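Local coordinates for protein OBCA, Oxalate Biosynthetic Component A (Burkholderia glumae, PDB 4NNB) that binds a magnesium ion and pairs an Oxalate Biosynthetic Component A N-terminal domain with a TIM-barrel region, at residues A121-K126 with E168-A173; A128-L133 with P161-A166. All blocks are in the same frame, centred on the assembly; numbering follows the deposited sequence.

In the fold
Both contacts lie in the Oxalate Biosynthetic Component A N-terminal domain and use helices 125-137 and 161-170, on one side of the chain's centre. Contact 1 is a surface contact that joins the turn leading into 125-137 to the break between 161-170 and 172-180; contact 2 lies further along helix 125-137 and at the start of helix 161-170, nearer the chain's centre and partly buried, and is nested inside the loop that contact 1 closes. Their chemistry differs accordingly: a carboxylate gripped by a serine, beside a water bridging two backbone carbonyls, in contact 1, aliphatic packing under a guanidinium in contact 2. The two centres are 9 Å apart, and Leu123 CD1 meets Ile131 CD1 at 3.5 Å.

Contact 1. Residues A121-K126 with E168-A173; sequences AALSNK and EKESPA
With CG anti to its carbonyl carbon (chi1 -72°) and the chain extended beyond it, Glu170 reaches from the last turn of its helix to Ser124, whose OG stands between its own backbone N and carbonyl carbon (chi1 60°). The carboxylate then takes two bonds from this one residue. Glu170 OE2 accepts Ser124 N at 2.8 Å in a nearly straight bond of 171°, while Glu170 OE1 accepts Ser124 OG at 2.6 Å. Each oxygen uses its syn lone pair, so the carboxylate is held in a bidentate grip, which limits its rotation. Ser124 OG also receives a hydrogen bond from Leu127 N as the N-cap of helix 125-137; the acid therefore holds the capping hydroxyl itself, and its negative charge at the N-terminal end of that helix is probably favoured by the helix dipole.

Beside this grip, the backbone and side chain of Leu123 lie close to the same carboxylate, with Leu123 CA 3.3 Å from Glu170 OE2. The Leu123 side chain crosses that of Glu170 at a slant, and its CD2 branch rests against Ser171 CB at 3.9 Å. A water joins the backbones, donating to Ala122 O at 2.8 Å and to Glu170 O at 3.1 Å.

Ser171 is the break between two helices: it is the first residue to leave helical geometry after 161-170 and the N-cap of 172-180, its OG accepting from Leu174 N. Each segment thus holds one N-cap serine, Ser124 and Ser171. Leu123, the buried residue of the set, continues inward onto Ile131 of helix 125-137 and Leu174 of helix 172-180, while Glu170 also touches Leu127, tying the turn after helix 117-121 to the junction of the two later helices.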
# COMPACT_ATOMS: atom_id res chain seq x y z
N ALA A 121 -20.83 -17.61 -6.42
CA ALA A 121 -20.67 -18.90 -5.74
C ALA A 121 -20.65 -20.04 -6.75
O ALA A 121 -20.23 -21.15 -6.43
CB ALA A 121 -21.77 -19.11 -4.71
N ALA A 122 -21.10 -19.75 -7.97
CA ALA A 122 -21.10 -20.71 -9.07
C ALA A 122 -19.70 -20.92 -9.64
O ALA A 122 -19.50 -21.76 -10.52
CB ALA A 122 -22.05 -20.24 -10.16
N LEU A 123 -18.72 -20.17 -9.13
CA LEU A 123 -17.39 -20.21 -9.69
C LEU A 123 -16.37 -20.78 -8.72
O LEU A 123 -16.62 -20.88 -7.52
CB LEU A 123 -16.96 -18.81 -10.11
CG LEU A 123 -18.01 -18.05 -10.92
CD1 LEU A 123 -17.61 -16.60 -11.11
CD2 LEU A 123 -18.17 -18.74 -12.27
N SER A 124 -15.21 -21.15 -9.26
CA SER A 124 -14.07 -21.51 -8.44
C SER A 124 -13.69 -20.32 -7.57
O SER A 124 -13.93 -19.16 -7.95
CB SER A 124 -12.89 -21.87 -9.32
OG SER A 124 -12.53 -20.77 -10.14
N ASN A 125 -13.09 -20.59 -6.41
CA ASN A 125 -12.66 -19.52 -5.52
C ASN A 125 -11.76 -18.53 -6.24
O ASN A 125 -11.90 -17.32 -6.07
CB ASN A 125 -11.97 -20.07 -4.28
CG ASN A 125 -12.95 -20.62 -3.26
OD1 ASN A 125 -14.15 -20.39 -3.37
ND2 ASN A 125 -12.43 -21.33 -2.27
N LYS A 126 -10.84 -19.03 -7.05
CA LYS A 126 -9.92 -18.17 -7.77
C LYS A 126 -10.62 -17.22 -8.74
O LYS A 126 -10.28 -16.04 -8.82
CB LYS A 126 -8.86 -18.99 -8.50
CG LYS A 126 -7.58 -19.19 -7.69
CD LYS A 126 -6.84 -20.44 -8.13
CE LYS A 126 -5.34 -20.21 -8.19
NZ LYS A 126 -4.99 -19.26 -9.29
N GLU A 168 -16.98 -17.77 -19.10
CA GLU A 168 -17.64 -18.55 -20.13
C GLU A 168 -17.33 -20.04 -19.99
O GLU A 168 -18.21 -20.87 -20.16
CB GLU A 168 -17.23 -18.05 -21.51
CG GLU A 168 -17.94 -18.75 -22.65
CD GLU A 168 -18.23 -17.81 -23.80
OE1 GLU A 168 -17.44 -16.87 -24.03
OE2 GLU A 168 -19.27 -18.01 -24.47
N LYS A 169 -16.09 -20.37 -19.66
CA LYS A 169 -15.73 -21.77 -19.42
C LYS A 169 -16.35 -22.38 -18.16
O LYS A 169 -16.87 -23.50 -18.20
CB LYS A 169 -14.21 -21.95 -19.41
CG LYS A 169 -13.56 -22.04 -20.80
CD LYS A 169 -14.06 -23.26 -21.59
CE LYS A 169 -15.11 -22.89 -22.64
NZ LYS A 169 -15.97 -24.05 -23.03
N GLU A 170 -16.31 -21.66 -17.04
CA GLU A 170 -16.85 -22.19 -15.78
C GLU A 170 -18.37 -22.16 -15.71
O GLU A 170 -18.98 -23.04 -15.11
CB GLU A 170 -16.26 -21.44 -14.57
CG GLU A 170 -14.79 -21.76 -14.29
CD GLU A 170 -14.36 -21.37 -12.89
OE1 GLU A 170 -13.14 -21.25 -12.66
OE2 GLU A 170 -15.23 -21.20 -12.01
N SER A 171 -18.98 -21.14 -16.29
CA SER A 171 -20.42 -20.95 -16.13
C SER A 171 -20.99 -20.09 -17.25
O SER A 171 -21.13 -18.87 -17.10
CB SER A 171 -20.74 -20.33 -14.77
OG SER A 171 -22.13 -20.09 -14.63
N PRO A 172 -21.32 -20.72 -18.39
CA PRO A 172 -21.97 -20.02 -19.50
C PRO A 172 -23.23 -19.30 -19.04
O PRO A 172 -23.56 -18.24 -19.57
CB PRO A 172 -22.33 -21.16 -20.46
CG PRO A 172 -21.28 -22.19 -20.22
CD PRO A 172 -20.94 -22.10 -18.74
N ALA A 173 -23.93 -19.87 -18.06
CA ALA A 173 -25.16 -19.26 -17.58
C ALA A 173 -24.88 -17.92 -16.89
O ALA A 173 -25.70 -17.00 -16.94
CB ALA A 173 -25.89 -20.21 -16.63
O HOH W 1 -20.66 -23.37 -12.56

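Contact 2. Residues A128-L133 with P161-A166; sequences ARRIVL and PALIEA
Arg130 and Leu163 make the main contact, an aliphatic group set against a cationic plane. Leu163 CD1 sits over the centre of one face of the Arg130 guanidinium, 3.7 Å above its plane, and comes within 3.8 Å of both Arg130 NE and Arg130 CZ. The two side chains run past each other in opposite directions. A bend at chi3 of 90° turns the end of the arginine across the leucine, while Leu163, with CG anti to its backbone N (chi1 -171°), brings its methyl group in from the other helix. Other van der Waals contacts of the guanidinium are those of Arg130 NH2, 3.7 Å from Leu163 N, and Arg130 NH1, 4.2 Å from Ala166 CB. Ala162 C and CB also come near Arg130 NH2.

The helices belong to the N-terminal domain of Oxalate Biosynthetic Component A. They pack at an inclined antiparallel angle of 136°, their axes approaching to 11.1 Å, a spacing bridged by side chains, Arg130 reaching as far as the backbone of the other helix.

The apolar pair across the two segments joins two buried residues, Ile131 and Leu163. Ile131 CG1 reaches Leu163 CD1 at 4.2 Å, so this methyl group touches both the arginine and the isoleucine. Leu127, one turn before Ile131, extends the apolar layer onto Leu163 and Ala166, and Leu120 of helix 117-121 covers Ile131.

Polar links away from the helix pair belong to Arg129: its NH2 forms a salt bridge with Glu414, and its NE donates to the carbonyl of Gly487, joining helix 125-137 to later parts of the chain.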
# COMPACT_ATOMS: atom_id res chain seq x y z
N ALA A 128 -13.88 -16.31 -8.69
CA ALA A 128 -14.68 -15.39 -7.89
C ALA A 128 -13.83 -14.26 -7.28
O ALA A 128 -14.24 -13.10 -7.32
CB ALA A 128 -15.43 -16.15 -6.79
N ARG A 129 -12.65 -14.59 -6.76
CA ARG A 129 -11.75 -13.57 -6.19
C ARG A 129 -11.35 -12.55 -7.25
O ARG A 129 -11.31 -11.36 -6.98
CB ARG A 129 -10.48 -14.20 -5.60
CG ARG A 129 -10.67 -14.97 -4.32
CD ARG A 129 -9.33 -15.38 -3.66
NE ARG A 129 -9.54 -16.45 -2.70
CZ ARG A 129 -9.04 -17.68 -2.81
NH1 ARG A 129 -8.26 -18.01 -3.84
NH2 ARG A 129 -9.32 -18.59 -1.89
N ARG A 130 -11.03 -13.03 -8.45
CA ARG A 130 -10.66 -12.15 -9.54
C ARG A 130 -11.75 -11.13 -9.83
O ARG A 130 -11.47 -9.94 -10.01
CB ARG A 130 -10.39 -12.95 -10.82
CG ARG A 130 -8.94 -13.34 -11.05
CD ARG A 130 -8.82 -14.19 -12.31
NE ARG A 130 -8.60 -13.40 -13.52
CZ ARG A 130 -8.58 -13.90 -14.75
NH1 ARG A 130 -8.79 -15.20 -14.94
NH2 ARG A 130 -8.36 -13.11 -15.80
N ILE A 131 -12.99 -11.61 -9.90
CA ILE A 131 -14.13 -10.74 -10.20
C ILE A 131 -14.37 -9.77 -9.05
O ILE A 131 -14.54 -8.56 -9.27
CB ILE A 131 -15.41 -11.55 -10.47
CG1 ILE A 131 -15.22 -12.43 -11.70
CG2 ILE A 131 -16.59 -10.63 -10.67
CD1 ILE A 131 -16.33 -13.42 -11.93
N VAL A 132 -14.40 -10.30 -7.83
CA VAL A 132 -14.62 -9.46 -6.66
C VAL A 132 -13.54 -8.37 -6.53
O VAL A 132 -13.86 -7.20 -6.30
CB VAL A 132 -14.75 -10.29 -5.36
CG1 VAL A 132 -14.81 -9.37 -4.15
CG2 VAL A 132 -16.01 -11.16 -5.40
N LEU A 133 -12.28 -8.73 -6.73
CA LEU A 133 -11.20 -7.75 -6.66
C LEU A 133 -11.32 -6.71 -7.77
O LEU A 133 -11.12 -5.51 -7.55
CB LEU A 133 -9.82 -8.44 -6.66
CG LEU A 133 -9.53 -9.22 -5.37
CD1 LEU A 133 -8.41 -10.24 -5.60
CD2 LEU A 133 -9.18 -8.28 -4.18
N PRO A 161 -11.14 -9.66 -21.87
CA PRO A 161 -11.46 -10.93 -22.53
C PRO A 161 -11.04 -12.17 -21.74
O PRO A 161 -11.81 -13.12 -21.68
CB PRO A 161 -10.66 -10.84 -23.83
CG PRO A 161 -10.64 -9.39 -24.14
CD PRO A 161 -10.51 -8.70 -22.79
N ALA A 162 -9.85 -12.16 -21.14
CA ALA A 162 -9.38 -13.32 -20.38
C ALA A 162 -10.27 -13.66 -19.18
O ALA A 162 -10.46 -14.83 -18.84
CB ALA A 162 -7.94 -13.12 -19.93
N LEU A 163 -10.81 -12.63 -18.54
CA LEU A 163 -11.76 -12.85 -17.45
C LEU A 163 -13.08 -13.39 -18.00
O LEU A 163 -13.66 -14.32 -17.45
CB LEU A 163 -11.99 -11.56 -16.67
CG LEU A 163 -12.80 -11.72 -15.38
CD1 LEU A 163 -12.17 -12.79 -14.52
CD2 LEU A 163 -12.85 -10.39 -14.63
N ILE A 164 -13.55 -12.79 -19.09
CA ILE A 164 -14.82 -13.17 -19.69
C ILE A 164 -14.76 -14.60 -20.21
O ILE A 164 -15.71 -15.38 -20.07
CB ILE A 164 -15.23 -12.20 -20.80
CG1 ILE A 164 -15.49 -10.82 -20.21
CG2 ILE A 164 -16.46 -12.71 -21.53
CD1 ILE A 164 -16.45 -10.84 -19.01
N GLU A 165 -13.62 -14.94 -20.81
CA GLU A 165 -13.39 -16.29 -21.31
C GLU A 165 -13.40 -17.31 -20.17
O GLU A 165 -13.96 -18.40 -20.32
CB GLU A 165 -12.08 -16.35 -22.11
CG GLU A 165 -12.21 -15.69 -23.47
CD GLU A 165 -10.89 -15.28 -24.08
OE1 GLU A 165 -9.82 -15.53 -23.48
OE2 GLU A 165 -10.92 -14.68 -25.18
N ALA A 166 -12.81 -16.96 -19.03
CA ALA A 166 -12.80 -17.88 -17.90
C ALA A 166 -14.20 -18.08 -17.31
O ALA A 166 -14.56 -19.18 -16.89
CB ALA A 166 -11.82 -17.41 -16.83